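Local coordinates for protein probable hydrolase (PDB 3OM8) that is probably a hydrolase of the alpha/beta-hydrolase fold, possibly acting as a 3-oxoadipate enol-lactonase, at residues 30-35 with 54-59; 38-43 with 58-63; 209-214 with 235-240. One frame throughout, in Å; residues are numbered along the deposited sequence.

Overall arrangement
All three contacts hang on one mixed beta-sheet. Contact 1 joins its neighbouring strands 29-33 and 55-59 deep in the core. Contact 2, also mostly buried, ties R58-D60 to the loop before helix 47-51; the two share R58 and Y59, and N34 OD1 reaches W43 NE1 at 2.9 Å. Contact 3 pairs strands 211-216 and 238-242 at the outermost edge within the chain, about 18 Å from contact 1 between centres, partly buried and beside neighbouring subunits. Backbone bonds with aliphatic packing dominate contacts 1 and 3, whereas contact 2 relies on an aspartate and an arginine holding loop backbone.

Contact 1: residues 30-35 with 54-59; sequences LALSNS and FRVLRY
L30 pairs with V56 and A31 with L57 in parallel register; the strand segments 30-33 and 55-59 run 25° apart. Three backbone bonds carry the pairing: L30 N gives to R55 O at 2.7 Å, L57 N to L30 O at 2.8 Å, and L32 N to L57 O at 2.9 Å. The same carbonyls also take CA-H...O contacts, V56 CA on L30 O and A31 CA on L57 O. This is the beta-alpha-beta unit in which helix 47-51 lies between the two strands along the chain.

Apolar side chains fill both faces. On one, L32 CD1 comes obliquely against V56 CG1 at 3.7 Å, then runs alongside the aliphatic part of R58; L50 of helix 47-51 touches both L32 and V56. On the other, A31 CB meets L57 CD2 at 3.9 Å. R58 carries its charge beyond the contact, to D44 and D22.

Polar groups gather where the strands end. Y59 has CG between its backbone N and carbonyl carbon (chi1 73°), which turns the ring toward S33, so that Y59 OH lies 2.9 Å from S33 OG. N34 ND2 makes a weak, bent bond to Y59 O, while its OD1 has W43 as a partner. Water 1 accepts from Y59 N and lies 2.8 Å from L32 O; water 2 accepts from N34 N, donates to Y59 O and sits over one face of the Y59 ring.

The chemistry thus changes along the pair: direct backbone hydrogen bonds hold the aliphatic middle, and farther on waters and side-chain amide and hydroxyl groups take over.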
loop_
_atom_site.group_PDB
_atom_site.type_symbol
_atom_site.label_atom_id
_atom_site.label_comp_id
_atom_site.label_asym_id
_atom_site.label_seq_id
_atom_site.Cartn_x
_atom_site.Cartn_y
_atom_site.Cartn_z
ATOM N N LEU B 30 -23.485 -7.344 7.212
ATOM C CA LEU B 30 -22.203 -6.685 7.437
ATOM C C LEU B 30 -22.248 -5.899 8.747
ATOM O O LEU B 30 -23.056 -4.978 8.895
ATOM C CB LEU B 30 -21.865 -5.746 6.278
ATOM C CG LEU B 30 -20.688 -4.804 6.541
ATOM C CD1 LEU B 30 -19.413 -5.589 6.825
ATOM C CD2 LEU B 30 -20.482 -3.860 5.382
ATOM N N ALA B 31 -21.385 -6.270 9.694
ATOM C CA ALA B 31 -21.320 -5.600 10.994
ATOM C C ALA B 31 -20.185 -4.585 11.043
ATOM O O ALA B 31 -19.060 -4.880 10.642
ATOM C CB ALA B 31 -21.173 -6.618 12.122
ATOM N N LEU B 32 -20.494 -3.387 11.530
ATOM C CA LEU B 32 -19.509 -2.320 11.679
ATOM C C LEU B 32 -19.201 -2.093 13.152
ATOM O O LEU B 32 -20.109 -2.095 13.981
ATOM C CB LEU B 32 -20.044 -1.024 11.067
ATOM C CG LEU B 32 -20.553 -1.196 9.631
ATOM C CD1 LEU B 32 -20.913 0.142 9.016
ATOM C CD2 LEU B 32 -19.499 -1.890 8.818
ATOM N N SER B 33 -17.926 -1.896 13.478
ATOM C CA SER B 33 -17.525 -1.578 14.845
ATOM C C SER B 33 -16.703 -0.287 14.870
ATOM O O SER B 33 -15.805 -0.107 14.044
ATOM C CB SER B 33 -16.752 -2.740 15.470
ATOM O OG SER B 33 -16.346 -2.433 16.784
ATOM N N ASN B 34 -17.015 0.596 15.820
ATOM C CA ASN B 34 -16.565 1.987 15.775
ATOM C C ASN B 34 -15.188 2.254 16.382
ATOM O O ASN B 34 -14.610 1.399 17.038
ATOM C CB ASN B 34 -17.586 2.902 16.457
ATOM C CG ASN B 34 -19.019 2.542 16.121
ATOM O OD1 ASN B 34 -19.341 2.231 14.984
ATOM N ND2 ASN B 34 -19.892 2.595 17.120
ATOM N N SER B 35 -14.673 3.458 16.153
ATOM C CA SER B 35 -13.477 3.920 16.844
ATOM C C SER B 35 -13.838 4.220 18.295
ATOM O O SER B 35 -15.002 4.467 18.624
ATOM C CB SER B 35 -12.955 5.203 16.198
ATOM O OG SER B 35 -11.962 5.835 17.000
ATOM N N PHE B 54 -25.589 -4.979 1.307
ATOM C CA PHE B 54 -25.592 -5.706 2.575
ATOM C C PHE B 54 -26.606 -5.173 3.567
ATOM O O PHE B 54 -27.000 -4.011 3.497
ATOM C CB PHE B 54 -24.202 -5.661 3.215
ATOM C CG PHE B 54 -23.103 -6.135 2.311
ATOM C CD1 PHE B 54 -22.846 -7.488 2.161
ATOM C CD2 PHE B 54 -22.327 -5.225 1.603
ATOM C CE1 PHE B 54 -21.840 -7.933 1.314
ATOM C CE2 PHE B 54 -21.316 -5.658 0.759
ATOM C CZ PHE B 54 -21.071 -7.015 0.612
ATOM N N ARG B 55 -27.053 -6.049 4.463
ATOM C CA ARG B 55 -27.761 -5.618 5.654
ATOM C C ARG B 55 -26.691 -5.171 6.631
ATOM O O ARG B 55 -25.819 -5.956 7.002
ATOM C CB ARG B 55 -28.549 -6.774 6.252
ATOM C CG ARG B 55 -29.603 -6.357 7.251
ATOM C CD ARG B 55 -30.230 -7.572 7.877
ATOM N NE ARG B 55 -31.465 -7.242 8.577
ATOM C CZ ARG B 55 -32.067 -8.058 9.433
ATOM N NH1 ARG B 55 -33.193 -7.687 10.024
ATOM N NH2 ARG B 55 -31.532 -9.244 9.696
ATOM N N VAL B 56 -26.745 -3.904 7.030
ATOM C CA VAL B 56 -25.703 -3.342 7.892
ATOM C C VAL B 56 -26.090 -3.293 9.375
ATOM O O VAL B 56 -27.020 -2.582 9.768
ATOM C CB VAL B 56 -25.285 -1.938 7.410
ATOM C CG1 VAL B 56 -24.217 -1.345 8.323
ATOM C CG2 VAL B 56 -24.780 -2.011 5.982
ATOM N N LEU B 57 -25.373 -4.061 10.189
ATOM C CA LEU B 57 -25.521 -4.004 11.639
ATOM C C LEU B 57 -24.537 -3.001 12.209
ATOM O O LEU B 57 -23.332 -3.142 12.012
ATOM C CB LEU B 57 -25.252 -5.370 12.270
ATOM C CG LEU B 57 -25.078 -5.367 13.799
ATOM C CD1 LEU B 57 -26.412 -5.164 14.483
ATOM C CD2 LEU B 57 -24.450 -6.669 14.263
ATOM N N ARG B 58 -25.059 -1.983 12.893
ATOM C CA ARG B 58 -24.239 -0.992 13.595
ATOM C C ARG B 58 -24.567 -1.010 15.090
ATOM O O ARG B 58 -25.697 -1.307 15.469
ATOM C CB ARG B 58 -24.484 0.409 13.037
ATOM C CG ARG B 58 -23.842 0.669 11.675
ATOM C CD ARG B 58 -24.029 2.112 11.272
ATOM N NE ARG B 58 -25.431 2.435 11.043
ATOM C CZ ARG B 58 -25.902 3.673 10.917
ATOM N NH1 ARG B 58 -25.084 4.711 11.012
ATOM N NH2 ARG B 58 -27.193 3.873 10.705
ATOM N N TYR B 59 -23.586 -0.703 15.936
ATOM C CA TYR B 59 -23.830 -0.616 17.376
ATOM C C TYR B 59 -22.883 0.384 18.044
ATOM O O TYR B 59 -21.792 0.663 17.528
ATOM C CB TYR B 59 -23.694 -1.993 18.033
ATOM C CG TYR B 59 -22.261 -2.478 18.133
ATOM C CD1 TYR B 59 -21.608 -2.513 19.357
ATOM C CD2 TYR B 59 -21.553 -2.880 17.002
ATOM C CE1 TYR B 59 -20.298 -2.953 19.461
ATOM C CE2 TYR B 59 -20.239 -3.315 17.094
ATOM C CZ TYR B 59 -19.614 -3.343 18.328
ATOM O OH TYR B 59 -18.309 -3.769 18.454
HETATM O O HOH W 1 -21.313 0.403 14.430
HETATM O O HOH W 2 -19.254 -0.294 17.715
#

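Contact 2: residues 38-43 with 58-63; sequences TTLHMW and RYDARG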
loop_
_atom_site.group_PDB
_atom_site.type_symbol
_atom_site.label_atom_id
_atom_site.label_comp_id
_atom_site.label_asym_id
_atom_site.label_seq_id
_atom_site.Cartn_x
_atom_site.Cartn_y
_atom_site.Cartn_z
ATOM N N THR B 38 -16.333 7.402 19.601
ATOM C CA THR B 38 -17.342 7.738 18.604
ATOM C C THR B 38 -18.610 6.932 18.806
ATOM O O THR B 38 -18.685 6.089 19.702
ATOM C CB THR B 38 -16.852 7.515 17.137
ATOM O OG1 THR B 38 -16.726 6.111 16.878
ATOM C CG2 THR B 38 -15.521 8.227 16.874
ATOM N N THR B 39 -19.602 7.207 17.963
ATOM C CA THR B 39 -20.838 6.436 17.932
ATOM C C THR B 39 -21.057 5.836 16.540
ATOM O O THR B 39 -20.306 6.114 15.605
ATOM C CB THR B 39 -22.039 7.309 18.262
ATOM O OG1 THR B 39 -22.252 8.242 17.197
ATOM C CG2 THR B 39 -21.800 8.083 19.579
ATOM N N LEU B 40 -22.097 5.022 16.404
ATOM C CA LEU B 40 -22.396 4.377 15.131
ATOM C C LEU B 40 -22.706 5.398 14.034
ATOM O O LEU B 40 -22.762 5.055 12.858
ATOM C CB LEU B 40 -23.542 3.373 15.288
ATOM C CG LEU B 40 -24.862 3.927 15.836
ATOM C CD1 LEU B 40 -25.628 4.648 14.743
ATOM C CD2 LEU B 40 -25.721 2.835 16.454
ATOM N N HIS B 41 -22.906 6.657 14.406
ATOM C CA HIS B 41 -23.171 7.666 13.388
ATOM C C HIS B 41 -21.916 8.098 12.614
ATOM O O HIS B 41 -21.996 8.896 11.677
ATOM C CB HIS B 41 -23.893 8.875 13.983
ATOM C CG HIS B 41 -25.335 8.620 14.280
ATOM N ND1 HIS B 41 -26.288 8.508 13.292
ATOM C CD2 HIS B 41 -25.989 8.449 15.454
ATOM C CE1 HIS B 41 -27.466 8.278 13.841
ATOM N NE2 HIS B 41 -27.313 8.238 15.152
HETATM N N MSE B 42 -20.756 7.582 12.998
HETATM C CA MSE B 42 -19.554 7.910 12.248
HETATM C C MSE B 42 -19.596 7.243 10.872
HETATM O O MSE B 42 -18.829 7.602 9.986
HETATM C CB MSE B 42 -18.278 7.527 13.005
HETATM C CG MSE B 42 -18.017 6.040 13.082
HETATM SE SE MSE B 42 -16.205 5.651 13.661
HETATM C CE MSE B 42 -16.091 3.774 13.242
ATOM N N TRP B 43 -20.505 6.282 10.699
ATOM C CA TRP B 43 -20.665 5.571 9.429
ATOM C C TRP B 43 -21.848 6.056 8.589
ATOM O O TRP B 43 -22.144 5.457 7.561
ATOM C CB TRP B 43 -20.847 4.070 9.659
ATOM C CG TRP B 43 -19.771 3.400 10.461
ATOM C CD1 TRP B 43 -19.865 2.962 11.752
ATOM C CD2 TRP B 43 -18.454 3.051 10.014
ATOM N NE1 TRP B 43 -18.684 2.379 12.140
ATOM C CE2 TRP B 43 -17.799 2.422 11.092
ATOM C CE3 TRP B 43 -17.760 3.221 8.806
ATOM C CZ2 TRP B 43 -16.486 1.953 11.001
ATOM C CZ3 TRP B 43 -16.453 2.769 8.721
ATOM C CH2 TRP B 43 -15.830 2.140 9.812
ATOM N N ARG B 58 -25.059 -1.983 12.893
ATOM C CA ARG B 58 -24.239 -0.992 13.595
ATOM C C ARG B 58 -24.567 -1.010 15.090
ATOM O O ARG B 58 -25.697 -1.307 15.469
ATOM C CB ARG B 58 -24.484 0.409 13.037
ATOM C CG ARG B 58 -23.842 0.669 11.675
ATOM C CD ARG B 58 -24.029 2.112 11.272
ATOM N NE ARG B 58 -25.431 2.435 11.043
ATOM C CZ ARG B 58 -25.902 3.673 10.917
ATOM N NH1 ARG B 58 -25.084 4.711 11.012
ATOM N NH2 ARG B 58 -27.193 3.873 10.705
ATOM N N TYR B 59 -23.586 -0.703 15.936
ATOM C CA TYR B 59 -23.830 -0.616 17.376
ATOM C C TYR B 59 -22.883 0.384 18.044
ATOM O O TYR B 59 -21.792 0.663 17.528
ATOM C CB TYR B 59 -23.694 -1.993 18.033
ATOM C CG TYR B 59 -22.261 -2.478 18.133
ATOM C CD1 TYR B 59 -21.608 -2.513 19.357
ATOM C CD2 TYR B 59 -21.553 -2.880 17.002
ATOM C CE1 TYR B 59 -20.298 -2.953 19.461
ATOM C CE2 TYR B 59 -20.239 -3.315 17.094
ATOM C CZ TYR B 59 -19.614 -3.343 18.328
ATOM O OH TYR B 59 -18.309 -3.769 18.454
ATOM N N ASP B 60 -23.316 0.946 19.172
ATOM C CA ASP B 60 -22.434 1.759 20.000
ATOM C C ASP B 60 -21.706 0.829 20.957
ATOM O O ASP B 60 -22.328 0.064 21.692
ATOM C CB ASP B 60 -23.223 2.826 20.758
ATOM C CG ASP B 60 -23.658 3.962 19.856
ATOM O OD1 ASP B 60 -23.041 4.095 18.782
ATOM O OD2 ASP B 60 -24.598 4.718 20.207
ATOM N N ALA B 61 -20.382 0.863 20.924
ATOM C CA ALA B 61 -19.609 -0.027 21.770
ATOM C C ALA B 61 -19.919 0.184 23.267
ATOM O O ALA B 61 -20.420 1.232 23.679
ATOM C CB ALA B 61 -18.139 0.157 21.505
ATOM N N ARG B 62 -19.628 -0.838 24.061
ATOM C CA ARG B 62 -19.653 -0.748 25.508
ATOM C C ARG B 62 -19.012 0.578 25.931
ATOM O O ARG B 62 -17.928 0.926 25.473
ATOM C CB ARG B 62 -18.894 -1.957 26.071
ATOM C CG ARG B 62 -18.580 -1.951 27.540
ATOM C CD ARG B 62 -17.908 -3.273 27.910
ATOM N NE ARG B 62 -18.788 -4.409 27.638
ATOM C CZ ARG B 62 -19.472 -5.068 28.576
ATOM N NH1 ARG B 62 -20.258 -6.086 28.241
ATOM N NH2 ARG B 62 -19.374 -4.712 29.860
ATOM N N GLY B 63 -19.705 1.336 26.771
ATOM C CA GLY B 63 -19.156 2.571 27.304
ATOM C C GLY B 63 -19.348 3.798 26.428
ATOM O O GLY B 63 -18.946 4.900 26.814
HETATM O O HOH W 3 -18.861 3.242 19.773
#
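L40 opens a 3-10 turn that packs against R58 and D60 in the alpha/beta-hydrolase fold. Just before it, T39 forms an ST turn, its OG1 accepting from H41 N. The leucine has an uncommon first torsion, with CG between the backbone N and the carbonyl carbon (chi1 57°), and this folds the isobutyl group in between its two polar neighbours, crossing each at about a right angle. CD1 lies over one face of the R58 guanidinium, displaced toward its rim, 3.8 Å from R58 NH1; CG and CD2 rest against D60 OD1. CD1 also sits over the H41 ring.

With chi2 of R58 extended, its CD passes W43 CB at 4.1 Å; the bend at chi3 (-66°) then turns the guanidinium toward L40 O. R58 NH1 bonds L40 O at 3.0 Å, coming from above the carbonyl plane, and so divides itself between this carbonyl and the D44 carboxylate.

D60 sends its carboxylate back toward T39 and L40. OD2 is held by A66 N, which leaves OD1 to the 3-10 turn. Water 3 adds a bridge from T38 O to A61 N. L40 N meets D60 OD1 at 2.7 Å, the oxygen approached nearly along its C-O axis.

Contact 3: residues 209-214 with 235-240; sequences RPTLVI and AGARLV
L212 has CG anti to its backbone N (chi1 169°), and its CD1 leans across to strand 238-240, touching V240 CG2 at 4.0 Å. R238 answers from the other strand: a bend at chi3 (-73°) brings its guanidinium back over the same methyl, so L212 CD1 lies above one face of it, offset toward the rim. F263 of helix 253-264 packs on both L212 and R238.

V213 and L239 occupy the other face of the sheet. V213 CG1 and L239 CD1 meet at 3.9 Å, their side chains slanting across each other, and A231 of helix 224-233 touches both. That helix connects the two strands as a beta-alpha-beta unit.

The backbones run parallel, 24° apart. R238 N gives to T211 O at 3.0 Å, V213 N to R238 O at 2.8 Å, and V240 N to V213 O at 2.8 Å. CA-H...O contacts from A237, L239 and I214 lie alongside.

Ahead of the strands the pairing is by water: water 4 donates to R209 O and A235 O and accepts from T211 N. T211 OG1 also donates to R209 O, at 2.9 Å.

Strand 238-242 is outermost within the chain, and G236 of the second subunit packs on P210. The contact therefore combines ordinary parallel-sheet bonding with an arginine that has one face of its guanidinium against a leucine methyl, at the margin where the aliphatic interior of the sheet gives way to a charged side chain that also packs against A217 of the third subunit.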
loop_
_atom_site.group_PDB
_atom_site.type_symbol
_atom_site.label_atom_id
_atom_site.label_comp_id
_atom_site.label_asym_id
_atom_site.label_seq_id
_atom_site.Cartn_x
_atom_site.Cartn_y
_atom_site.Cartn_z
ATOM N N ARG B 209 -9.440 -16.069 7.909
ATOM C CA ARG B 209 -10.495 -15.336 7.216
ATOM C C ARG B 209 -9.858 -14.426 6.159
ATOM O O ARG B 209 -8.765 -13.887 6.370
ATOM C CB ARG B 209 -11.335 -14.489 8.188
ATOM C CG ARG B 209 -11.943 -15.243 9.384
ATOM C CD ARG B 209 -12.433 -16.635 8.999
ATOM N NE ARG B 209 -13.435 -16.574 7.950
ATOM C CZ ARG B 209 -13.535 -17.437 6.947
ATOM N NH1 ARG B 209 -14.490 -17.272 6.048
ATOM N NH2 ARG B 209 -12.697 -18.462 6.838
ATOM N N PRO B 210 -10.537 -14.250 5.015
ATOM C CA PRO B 210 -10.035 -13.285 4.036
ATOM C C PRO B 210 -10.014 -11.913 4.672
ATOM O O PRO B 210 -11.027 -11.484 5.206
ATOM C CB PRO B 210 -11.088 -13.326 2.925
ATOM C CG PRO B 210 -11.727 -14.674 3.065
ATOM C CD PRO B 210 -11.754 -14.934 4.547
ATOM N N THR B 211 -8.878 -11.235 4.605
ATOM C CA THR B 211 -8.711 -9.971 5.288
ATOM C C THR B 211 -8.267 -8.838 4.373
ATOM O O THR B 211 -7.285 -8.966 3.655
ATOM C CB THR B 211 -7.665 -10.111 6.404
ATOM O OG1 THR B 211 -8.047 -11.176 7.283
ATOM C CG2 THR B 211 -7.549 -8.817 7.178
ATOM N N LEU B 212 -8.987 -7.722 4.420
ATOM C CA LEU B 212 -8.534 -6.478 3.808
ATOM C C LEU B 212 -8.104 -5.504 4.907
ATOM O O LEU B 212 -8.838 -5.290 5.869
ATOM C CB LEU B 212 -9.649 -5.841 2.985
ATOM C CG LEU B 212 -9.386 -4.409 2.517
ATOM C CD1 LEU B 212 -8.215 -4.382 1.526
ATOM C CD2 LEU B 212 -10.629 -3.803 1.868
ATOM N N VAL B 213 -6.920 -4.919 4.758
ATOM C CA VAL B 213 -6.433 -3.908 5.687
ATOM C C VAL B 213 -6.354 -2.543 5.008
ATOM O O VAL B 213 -5.681 -2.391 3.987
ATOM C CB VAL B 213 -5.032 -4.247 6.204
ATOM C CG1 VAL B 213 -4.558 -3.172 7.173
ATOM C CG2 VAL B 213 -5.017 -5.604 6.860
ATOM N N ILE B 214 -7.046 -1.561 5.578
ATOM C CA ILE B 214 -6.974 -0.176 5.120
ATOM C C ILE B 214 -6.128 0.627 6.101
ATOM O O ILE B 214 -6.338 0.547 7.316
ATOM C CB ILE B 214 -8.379 0.438 5.006
ATOM C CG1 ILE B 214 -9.242 -0.411 4.065
ATOM C CG2 ILE B 214 -8.300 1.884 4.527
ATOM C CD1 ILE B 214 -10.657 0.061 3.927
ATOM N N ALA B 235 -2.169 -14.701 6.140
ATOM C CA ALA B 235 -2.104 -15.364 4.844
ATOM C C ALA B 235 -3.197 -14.830 3.922
ATOM O O ALA B 235 -4.378 -14.862 4.270
ATOM C CB ALA B 235 -2.231 -16.869 5.011
ATOM N N GLY B 236 -2.791 -14.313 2.763
ATOM C CA GLY B 236 -3.732 -13.854 1.752
ATOM C C GLY B 236 -4.370 -12.495 1.992
ATOM O O GLY B 236 -5.273 -12.090 1.258
ATOM N N ALA B 237 -3.913 -11.786 3.020
ATOM C CA ALA B 237 -4.457 -10.467 3.316
ATOM C C ALA B 237 -4.023 -9.452 2.265
ATOM O O ALA B 237 -2.932 -9.557 1.701
ATOM C CB ALA B 237 -4.032 -10.000 4.723
ATOM N N ARG B 238 -4.884 -8.471 2.012
ATOM C CA ARG B 238 -4.547 -7.353 1.140
ATOM C C ARG B 238 -4.402 -6.049 1.928
ATOM O O ARG B 238 -4.970 -5.898 3.014
ATOM C CB ARG B 238 -5.636 -7.149 0.095
ATOM C CG ARG B 238 -5.727 -8.216 -0.957
ATOM C CD ARG B 238 -6.231 -7.593 -2.233
ATOM N NE ARG B 238 -7.644 -7.258 -2.155
ATOM C CZ ARG B 238 -8.129 -6.033 -2.311
ATOM N NH1 ARG B 238 -9.436 -5.843 -2.236
ATOM N NH2 ARG B 238 -7.320 -5.003 -2.549
ATOM N N LEU B 239 -3.662 -5.105 1.357
ATOM C CA LEU B 239 -3.463 -3.793 1.959
ATOM C C LEU B 239 -3.831 -2.688 0.971
ATOM O O LEU B 239 -3.371 -2.680 -0.174
ATOM C CB LEU B 239 -2.005 -3.619 2.410
ATOM C CG LEU B 239 -1.587 -2.238 2.923
ATOM C CD1 LEU B 239 -2.178 -2.024 4.314
ATOM C CD2 LEU B 239 -0.082 -2.078 2.974
ATOM N N VAL B 240 -4.673 -1.768 1.425
ATOM C CA VAL B 240 -4.973 -0.543 0.706
ATOM C C VAL B 240 -4.487 0.625 1.557
ATOM O O VAL B 240 -4.815 0.710 2.726
ATOM C CB VAL B 240 -6.482 -0.407 0.457
ATOM C CG1 VAL B 240 -6.852 1.038 0.137
ATOM C CG2 VAL B 240 -6.919 -1.349 -0.667
HETATM O O HOH W 4 -6.871 -13.123 4.390
#